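Local coordinates for tudor and KH domain-containing protein homolog (Drosophila melanogaster, PDB 5YGB) that binds the N-terminal tail of Piwi through its extended Tudor domain and probably recruits Piwi proteins to the piRNA biogenesis machinery in the nuage, at residues T16-L30 with T118-N130. The protein carries 1 engineered substitution. Residues are numbered along the deposited sequence; the frame is centred on the assembly and turned at random. Where two conformers were deposited one is given.
Sequences TKFWVQLIGPQSKKL and TLRFQAVECFLAN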
ATOM      1  N   THR A  16       1.545   6.473 -11.347  1.00 15.18           N
ATOM      2  CA  THR A  16       0.092   6.404 -11.453  1.00 13.49           C
ATOM      3  C   THR A  16      -0.499   5.223 -10.679  1.00 14.38           C
ATOM      4  O   THR A  16      -1.671   4.883 -10.840  1.00 14.88           O
ATOM      5  CB  THR A  16      -0.368   6.382 -12.939  1.00 17.70           C
ATOM      6  OG1 THR A  16       0.400   5.431 -13.685  1.00 17.97           O
ATOM      7  CG2 THR A  16      -0.177   7.758 -13.555  1.00 20.84           C
ATOM      8  N   LYS A  17       0.304   4.638  -9.794  1.00 14.21           N
ATOM      9  CA  LYS A  17      -0.201   3.646  -8.854  1.00 14.45           C
ATOM     10  C   LYS A  17       0.678   3.613  -7.609  1.00 12.30           C
ATOM     11  O   LYS A  17       1.738   3.000  -7.599  1.00 12.85           O
ATOM     12  CB  LYS A  17      -0.272   2.259  -9.499  1.00 14.53           C
ATOM     13  CG  LYS A  17      -0.912   1.209  -8.597  1.00 17.61           C
ATOM     14  CD  LYS A  17      -1.022  -0.141  -9.298  1.00 24.07           C
ATOM     15  CE  LYS A  17      -1.823  -1.119  -8.461  1.00 33.42           C
ATOM     16  NZ  LYS A  17      -2.015  -2.425  -9.156  1.00 42.68           N
ATOM     17  N   PHE A  18       0.243   4.310  -6.566  1.00 11.47           N
ATOM     18  CA  PHE A  18       0.978   4.322  -5.311  1.00 10.52           C
ATOM     19  C   PHE A  18      -0.013   4.475  -4.167  1.00  9.54           C
ATOM     20  O   PHE A  18      -1.205   4.676  -4.391  1.00 11.28           O
ATOM     21  CB  PHE A  18       2.049   5.434  -5.295  1.00 11.24           C
ATOM     22  CG  PHE A  18       1.502   6.837  -5.442  1.00 10.00           C
ATOM     23  CD1 PHE A  18       1.328   7.407  -6.698  1.00 12.04           C
ATOM     24  CD2 PHE A  18       1.172   7.584  -4.322  1.00 12.76           C
ATOM     25  CE1 PHE A  18       0.827   8.687  -6.824  1.00 12.89           C
ATOM     26  CE2 PHE A  18       0.682   8.875  -4.452  1.00 12.43           C
ATOM     27  CZ  PHE A  18       0.516   9.420  -5.708  1.00 13.19           C
ATOM     28  N   TRP A  19       0.480   4.383  -2.932  1.00  9.65           N
ATOM     29  CA  TRP A  19      -0.381   4.399  -1.754  1.00  9.80           C
ATOM     30  C   TRP A  19       0.086   5.447  -0.769  1.00  9.34           C
ATOM     31  O   TRP A  19       1.290   5.624  -0.554  1.00 11.09           O
ATOM     32  CB  TRP A  19      -0.412   3.015  -1.089  1.00 10.35           C
ATOM     33  CG  TRP A  19      -1.144   1.963  -1.885  1.00 11.98           C
ATOM     34  CD1 TRP A  19      -2.428   1.548  -1.689  1.00 12.67           C
ATOM     35  CD2 TRP A  19      -0.630   1.208  -2.989  1.00 11.96           C
ATOM     36  NE1 TRP A  19      -2.753   0.574  -2.617  1.00 12.17           N
ATOM     37  CE2 TRP A  19      -1.665   0.343  -3.419  1.00 10.86           C
ATOM     38  CE3 TRP A  19       0.602   1.164  -3.657  1.00 12.86           C
ATOM     39  CZ2 TRP A  19      -1.505  -0.538  -4.496  1.00 12.87           C
ATOM     40  CZ3 TRP A  19       0.759   0.277  -4.728  1.00 14.78           C
ATOM     41  CH2 TRP A  19      -0.294  -0.559  -5.128  1.00 14.11           C
ATOM     42  N   VAL A  20      -0.873   6.141  -0.172  1.00  9.08           N
ATOM     43  CA  VAL A  20      -0.561   7.130   0.859  1.00 10.11           C
ATOM     44  C   VAL A  20      -1.262   6.820   2.181  1.00 11.20           C
ATOM     45  O   VAL A  20      -2.332   6.178   2.217  1.00 11.52           O
ATOM     46  CB  VAL A  20      -0.925   8.575   0.424  1.00 14.77           C
ATOM     47  CG1 VAL A  20      -0.242   8.927  -0.879  1.00 17.25           C
ATOM     48  CG2 VAL A  20      -2.420   8.740   0.293  1.00 17.20           C
ATOM     49  N   GLN A  21      -0.632   7.279   3.254  1.00  9.88           N
ATOM     50  CA  GLN A  21      -1.149   7.218   4.611  1.00  9.66           C
ATOM     51  C   GLN A  21      -1.297   8.635   5.124  1.00 10.39           C
ATOM     52  O   GLN A  21      -0.439   9.474   4.853  1.00 12.10           O
ATOM     53  CB  GLN A  21      -0.187   6.467   5.526  1.00  9.98           C
ATOM     54  CG  GLN A  21       0.125   5.027   5.104  1.00 10.85           C
ATOM     55  CD  GLN A  21       1.340   4.484   5.819  1.00 10.12           C
ATOM     56  OE1 GLN A  21       2.251   5.237   6.168  1.00 12.22           O
ATOM     57  NE2 GLN A  21       1.370   3.177   6.037  1.00 10.99           N
ATOM     58  N   LEU A  22      -2.339   8.901   5.898  1.00  9.61           N
ATOM     59  CA  LEU A  22      -2.494  10.201   6.536  1.00  9.68           C
ATOM     60  C   LEU A  22      -1.633  10.320   7.781  1.00 10.94           C
ATOM     61  O   LEU A  22      -1.624   9.419   8.623  1.00 12.70           O
ATOM     62  CB  LEU A  22      -3.948  10.446   6.930  1.00 11.22           C
ATOM     63  CG  LEU A  22      -4.957  10.513   5.799  1.00 15.96           C
ATOM     64  CD1 LEU A  22      -6.338  10.727   6.391  1.00 19.28           C
ATOM     65  CD2 LEU A  22      -4.604  11.634   4.886  1.00 20.03           C
ATOM     66  N   ILE A  23      -0.945  11.445   7.907  1.00 10.21           N
ATOM     67  CA  ILE A  23      -0.174  11.770   9.102  1.00 12.81           C
ATOM     68  C   ILE A  23      -1.068  12.365  10.167  1.00 13.48           C
ATOM     69  O   ILE A  23      -1.898  13.233   9.890  1.00 13.97           O
ATOM     70  CB  ILE A  23       0.945  12.762   8.770  1.00 12.69           C
ATOM     71  CG1 ILE A  23       1.910  12.139   7.764  1.00 14.59           C
ATOM     72  CG2 ILE A  23       1.684  13.205  10.040  1.00 15.44           C
ATOM     73  CD1 ILE A  23       2.990  13.086   7.303  1.00 18.34           C
ATOM     74  N   GLY A  24      -0.892  11.926  11.405  1.00 15.41           N
ATOM     75  CA  GLY A  24      -1.620  12.516  12.512  1.00 20.75           C
ATOM     76  C   GLY A  24      -1.963  11.451  13.526  1.00 17.28           C
ATOM     77  O   GLY A  24      -1.213  10.472  13.671  1.00 15.42           O
ATOM     78  N   PRO A  25      -3.110  11.592  14.198  1.00 19.77           N
ATOM     79  CA  PRO A  25      -3.484  10.607  15.212  1.00 19.58           C
ATOM     80  C   PRO A  25      -3.584   9.215  14.610  1.00 18.62           C
ATOM     81  O   PRO A  25      -3.293   8.241  15.289  1.00 16.39           O
ATOM     82  CB  PRO A  25      -4.849  11.097  15.705  1.00 22.92           C
ATOM     83  CG  PRO A  25      -4.916  12.529  15.303  1.00 29.14           C
ATOM     84  CD  PRO A  25      -4.138  12.635  14.036  1.00 27.39           C
ATOM     85  N   GLN A  26      -3.936   9.145  13.328  1.00 16.40           N
ATOM     86  CA  GLN A  26      -4.074   7.849  12.678  0.57 16.55           C
ATOM     87  C   GLN A  26      -2.741   7.185  12.408  1.00 14.28           C
ATOM     88  O   GLN A  26      -2.636   5.956  12.541  1.00 14.45           O
ATOM     89  CB  GLN A  26      -4.838   7.984  11.371  0.57 16.88           C
ATOM     90  CG  GLN A  26      -6.292   8.226  11.585  0.57 17.38           C
ATOM     91  CD  GLN A  26      -7.045   8.158  10.296  0.57 12.93           C
ATOM     92  OE1 GLN A  26      -7.129   7.098   9.678  0.57 11.10           O
ATOM     93  NE2 GLN A  26      -7.617   9.283   9.880  0.57 14.75           N
ATOM     94  N   SER A  27      -1.731   7.965  12.051  1.00 14.55           N
ATOM     95  CA  SER A  27      -0.422   7.387  11.800  1.00 14.07           C
ATOM     96  C   SER A  27       0.230   6.987  13.127  1.00 14.33           C
ATOM     97  O   SER A  27       0.948   5.990  13.189  1.00 11.99           O
ATOM     98  CB  SER A  27       0.464   8.336  10.980  1.00 13.26           C
ATOM     99  OG  SER A  27       0.828   9.519  11.686  1.00 13.26           O
ATOM    100  N   LYS A  28      -0.028   7.740  14.190  1.00 13.04           N
ATOM    101  CA  LYS A  28       0.468   7.361  15.507  0.57 12.08           C
ATOM    102  C   LYS A  28      -0.186   6.057  15.953  1.00 13.71           C
ATOM    103  O   LYS A  28       0.479   5.160  16.479  1.00 13.35           O
ATOM    104  CB  LYS A  28       0.215   8.478  16.522  0.57 12.59           C
ATOM    105  CG  LYS A  28       1.044   9.739  16.254  0.57 12.59           C
ATOM    106  CD  LYS A  28       0.944  10.757  17.386  0.57 12.19           C
ATOM    107  CE  LYS A  28      -0.457  11.344  17.511  0.57 16.55           C
ATOM    108  NZ  LYS A  28      -0.523  12.302  18.653  0.57 19.17           N
ATOM    109  N   LYS A  29      -1.491   5.932  15.727  1.00 13.40           N
ATOM    110  CA  LYS A  29      -2.196   4.707  16.073  1.00 14.62           C
ATOM    111  C   LYS A  29      -1.690   3.534  15.237  1.00 12.50           C
ATOM    112  O   LYS A  29      -1.558   2.424  15.748  1.00 13.48           O
ATOM    113  CB  LYS A  29      -3.713   4.876  15.889  1.00 16.01           C
ATOM    114  CG  LYS A  29      -4.379   5.654  17.015  1.00 18.28           C
ATOM    115  CD  LYS A  29      -5.889   5.740  16.847  1.00 24.95           C
ATOM    116  CE  LYS A  29      -6.295   6.804  15.851  1.00 32.12           C
ATOM    117  NZ  LYS A  29      -7.737   6.694  15.491  1.00 38.39           N
ATOM    118  N   LEU A  30      -1.411   3.758  13.956  1.00 11.31           N
ATOM    119  CA  LEU A  30      -0.859   2.683  13.131  1.00 11.73           C
ATOM    120  C   LEU A  30       0.488   2.201  13.670  1.00 12.23           C
ATOM    121  O   LEU A  30       0.708   0.992  13.787  1.00 12.16           O
ATOM    122  CB  LEU A  30      -0.708   3.120  11.670  1.00 11.60           C
ATOM    123  CG  LEU A  30      -0.062   2.078  10.751  1.00 10.54           C
ATOM    124  CD1 LEU A  30      -0.851   0.776  10.711  1.00 11.73           C
ATOM    125  CD2 LEU A  30       0.091   2.663   9.350  1.00 13.10           C
ATOM    126  N   THR A 118     -10.285  -2.345  14.587  1.00 16.28           N
ATOM    127  CA  THR A 118     -10.881  -1.034  14.867  1.00 18.60           C
ATOM    128  C   THR A 118     -10.333   0.108  14.007  1.00 22.34           C
ATOM    129  O   THR A 118     -11.097   0.941  13.509  1.00 24.46           O
ATOM    130  CB  THR A 118     -10.688  -0.666  16.349  1.00 17.41           C
ATOM    131  OG1 THR A 118     -11.395  -1.613  17.162  1.00 30.75           O
ATOM    132  CG2 THR A 118     -11.225   0.725  16.638  1.00 33.33           C
ATOM    133  N   LEU A 119      -9.016   0.167  13.852  1.00 14.90           N
ATOM    134  CA  LEU A 119      -8.389   1.256  13.109  1.00 12.46           C
ATOM    135  C   LEU A 119      -8.745   1.203  11.624  1.00 13.95           C
ATOM    136  O   LEU A 119      -8.669   0.147  10.994  1.00 12.86           O
ATOM    137  CB  LEU A 119      -6.866   1.206  13.275  1.00 14.66           C
ATOM    138  CG  LEU A 119      -6.071   2.323  12.598  1.00 13.42           C
ATOM    139  CD1 LEU A 119      -6.383   3.675  13.216  1.00 17.93           C
ATOM    140  CD2 LEU A 119      -4.577   2.039  12.701  1.00 15.06           C
ATOM    141  N   ARG A 120      -9.132   2.347  11.067  1.00 13.61           N
ATOM    142  CA  ARG A 120      -9.354   2.484   9.628  1.00 14.87           C
ATOM    143  C   ARG A 120      -8.184   1.890   8.834  1.00 12.31           C
ATOM    144  O   ARG A 120      -7.029   2.070   9.216  1.00 12.60           O
ATOM    145  CB  ARG A 120      -9.550   3.981   9.297  1.00 18.11           C
ATOM    146  CG  ARG A 120      -9.395   4.386   7.835  1.00 21.18           C
ATOM    147  CD  ARG A 120      -9.580   5.906   7.585  1.00 16.97           C
ATOM    148  NE  ARG A 120      -9.140   6.197   6.224  1.00 19.07           N
ATOM    149  CZ  ARG A 120      -7.908   6.590   5.913  1.00 18.80           C
ATOM    150  NH1 ARG A 120      -7.010   6.792   6.869  1.00 17.16           N
ATOM    151  NH2 ARG A 120      -7.574   6.795   4.648  1.00 19.73           N
ATOM    152  N   PHE A 121      -8.459   1.159   7.755  1.00 11.85           N
ATOM    153  CA  PHE A 121      -7.368   0.683   6.904  1.00  9.94           C
ATOM    154  C   PHE A 121      -6.616   1.914   6.377  1.00 10.82           C
ATOM    155  O   PHE A 121      -7.217   2.840   5.806  1.00 13.24           O
ATOM    156  CB  PHE A 121      -7.886  -0.190   5.754  1.00 11.59           C
ATOM    157  CG  PHE A 121      -8.447  -1.531   6.188  1.00 12.39           C
ATOM    158  CD1 PHE A 121      -8.393  -1.952   7.509  1.00 13.96           C
ATOM    159  CD2 PHE A 121      -9.001  -2.383   5.248  1.00 14.80           C
ATOM    160  CE1 PHE A 121      -8.912  -3.193   7.883  1.00 15.17           C
ATOM    161  CE2 PHE A 121      -9.510  -3.630   5.619  1.00 14.83           C
ATOM    162  CZ  PHE A 121      -9.464  -4.022   6.927  1.00 15.63           C
ATOM    163  N   GLN A 122      -5.303   1.953   6.574  1.00  9.56           N
ATOM    164  CA  GLN A 122      -4.587   3.220   6.459  1.00  9.25           C
ATOM    165  C   GLN A 122      -4.102   3.611   5.063  1.00 10.79           C
ATOM    166  O   GLN A 122      -3.807   4.788   4.835  1.00 10.87           O
ATOM    167  CB  GLN A 122      -3.395   3.204   7.430  1.00 10.16           C
ATOM    168  CG  GLN A 122      -3.822   3.259   8.891  1.00 10.53           C
ATOM    169  CD  GLN A 122      -4.454   4.588   9.215  1.00 11.89           C
ATOM    170  OE1 GLN A 122      -3.818   5.636   9.092  1.00 12.50           O
ATOM    171  NE2 GLN A 122      -5.719   4.559   9.594  1.00 12.44           N
ATOM    172  N   ALA A 123      -3.990   2.667   4.133  1.00  9.93           N
ATOM    173  CA  ALA A 123      -3.435   2.983   2.820  1.00 10.06           C
ATOM    174  C   ALA A 123      -4.513   3.317   1.815  1.00 10.73           C
ATOM    175  O   ALA A 123      -5.503   2.585   1.695  1.00 11.11           O
ATOM    176  CB  ALA A 123      -2.579   1.822   2.295  1.00 10.96           C
ATOM    177  N   VAL A 124      -4.333   4.423   1.099  1.00 11.04           N
ATOM    178  CA  VAL A 124      -5.229   4.772  -0.001  1.00 13.19           C
ATOM    179  C   VAL A 124      -4.464   4.804  -1.312  1.00 11.50           C
ATOM    180  O   VAL A 124      -3.468   5.538  -1.451  1.00 10.91           O
ATOM    181  CB  VAL A 124      -5.905   6.124   0.217  1.00 15.40           C
ATOM    182  CG1 VAL A 124      -6.776   6.466  -0.988  1.00 16.95           C
ATOM    183  CG2 VAL A 124      -6.758   6.098   1.479  1.00 18.18           C
ATOM    184  N   GLU A 125      -4.913   4.004  -2.273  1.00 11.82           N
ATOM    185  CA  GLU A 125      -4.318   3.965  -3.600  1.00 11.77           C
ATOM    186  C   GLU A 125      -4.658   5.242  -4.369  1.00 13.78           C
ATOM    187  O   GLU A 125      -5.814   5.663  -4.396  1.00 16.69           O
ATOM    188  CB  GLU A 125      -4.793   2.732  -4.385  1.00 12.30           C
ATOM    189  CG  GLU A 125      -3.955   2.444  -5.607  1.00 14.09           C
ATOM    190  CD  GLU A 125      -4.547   1.378  -6.501  1.00 18.21           C
ATOM    191  OE1 GLU A 125      -5.362   0.565  -6.010  1.00 20.12           O
ATOM    192  OE2 GLU A 125      -4.196   1.359  -7.698  1.00 20.62           O
ATOM    193  N   CYS A 126      -3.645   5.843  -4.987  1.00 11.43           N
ATOM    194  CA  CYS A 126      -3.772   7.108  -5.714  1.00 12.13           C
ATOM    195  C   CYS A 126      -3.000   7.036  -7.007  1.00 11.82           C
ATOM    196  O   CYS A 126      -2.179   6.142  -7.211  1.00 11.84           O
ATOM    197  CB  CYS A 126      -3.208   8.284  -4.912  1.00 13.70           C
ATOM    198  SG  CYS A 126      -3.934   8.609  -3.304  1.00 19.55           S
ATOM    199  N   PHE A 127      -3.244   8.017  -7.871  1.00 12.29           N
ATOM    200  CA  PHE A 127      -2.332   8.307  -8.969  1.00 11.85           C
ATOM    201  C   PHE A 127      -1.897   9.769  -8.903  1.00 11.74           C
ATOM    202  O   PHE A 127      -2.560  10.594  -8.269  1.00 13.02           O
ATOM    203  CB  PHE A 127      -2.977   7.958 -10.334  1.00 13.71           C
ATOM    204  CG  PHE A 127      -4.116   8.868 -10.760  1.00 13.93           C
ATOM    205  CD1 PHE A 127      -5.407   8.651 -10.297  1.00 16.36           C
ATOM    206  CD2 PHE A 127      -3.904   9.889 -11.673  1.00 13.66           C
ATOM    207  CE1 PHE A 127      -6.460   9.457 -10.708  1.00 16.71           C
ATOM    208  CE2 PHE A 127      -4.955  10.695 -12.086  1.00 15.04           C
ATOM    209  CZ  PHE A 127      -6.232  10.473 -11.601  1.00 16.78           C
ATOM    210  N   LEU A 128      -0.764  10.072  -9.522  1.00 11.62           N
ATOM    211  CA  LEU A 128      -0.283  11.446  -9.578  1.00 13.69           C
ATOM    212  C   LEU A 128      -1.015  12.156 -10.702  1.00 12.56           C
ATOM    213  O   LEU A 128      -0.914  11.748 -11.852  1.00 14.76           O
ATOM    214  CB  LEU A 128       1.231  11.500  -9.803  1.00 12.74           C
ATOM    215  CG  LEU A 128       1.908  12.860  -9.617  1.00 13.75           C
ATOM    216  CD1 LEU A 128       1.817  13.279  -8.149  1.00 15.31           C
ATOM    217  CD2 LEU A 128       3.360  12.794 -10.087  1.00 16.40           C
ATOM    218  N   ALA A 129      -1.770  13.198 -10.371  1.00 13.68           N
ATOM    219  CA  ALA A 129      -2.551  13.912 -11.383  1.00 14.09           C
ATOM    220  C   ALA A 129      -1.679  14.641 -12.405  1.00 14.68           C
ATOM    221  O   ALA A 129      -0.558  15.059 -12.111  1.00 16.02           O
ATOM    222  CB  ALA A 129      -3.492  14.892 -10.710  1.00 17.23           C
ATOM    223  N   ASN A 130      -2.217  14.760 -13.616  1.00 16.14           N
ATOM    224  CA  ASN A 130      -1.673  15.629 -14.669  1.00 17.58           C
ATOM    225  C   ASN A 130      -0.327  15.193 -15.248  1.00 17.22           C
ATOM    226  O   ASN A 130       0.404  16.015 -15.809  1.00 21.49           O
ATOM    227  CB  ASN A 130      -1.572  17.069 -14.153  1.00 18.34           C
ATOM    228  CG  ASN A 130      -2.914  17.615 -13.680  1.00 21.42           C
ATOM    229  OD1 ASN A 130      -3.926  17.484 -14.374  1.00 29.03           O
ATOM    230  ND2 ASN A 130      -2.929  18.220 -12.499  1.00 23.62           N
TER
HETATM  231  O   HOH W   1      -3.548   2.889  -9.952  1.00 22.04           O
HETATM  232  O   HOH W   2      -5.255  -0.827  -3.531  1.00 18.12           O
HETATM  233  O   HOH W   3      -4.263   6.828   6.574  1.00 10.40           O
HETATM  234  O   HOH W   4      -1.294   6.592   8.716  1.00 11.64           O
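Gln122 and Gln26 show how a loop can be pinned to a helix by one shared acceptor. Gln122 bends at chi2 (-67°), and this turns its amide back toward helix 25-41, where NE2 reaches a lone pair of Gln26 OE1, in the conformer given, at 2.9 Å. Arg120 NH1 grips the same oxygen at 2.8 Å, its guanidinium edge-on and almost perpendicular to the Gln26 amide. The second N-H of Gln122 NE2 goes to Arg120 O, while a water that also donates to Leu22 O donates to Gln122 OE1. Were Gln122 an alanine, Gln26 OE1 would probably keep only Arg120 as a donor from this loop, which would be held less firmly. Beside it, Leu119 CD2 packs on Leu30 CA at 3.8 Å.

Farther along, strands 17-22 and 124-128 pair antiparallel, Phe18 with Cys126 and Val20 with Val124 each exchanging two backbone bonds. Cys126 CB sits over the Phe18 ring, 4.3 Å from its centroid, and the ring edge meets Leu128 N. On the sheet face opposite Phe18 and Cys126, Glu125 runs alongside Trp19, laying CG over the indole; a water links Trp19 NE1 to Glu125 OE1, which also forms a salt bridge with Arg172. The contact thus joins distant parts of the extended Tudor domain in one five-stranded sheet, where 17-22 lies between 5-12 and 124-128, and Phe18 reaches strand 188-195, the parallel neighbour of 124-128.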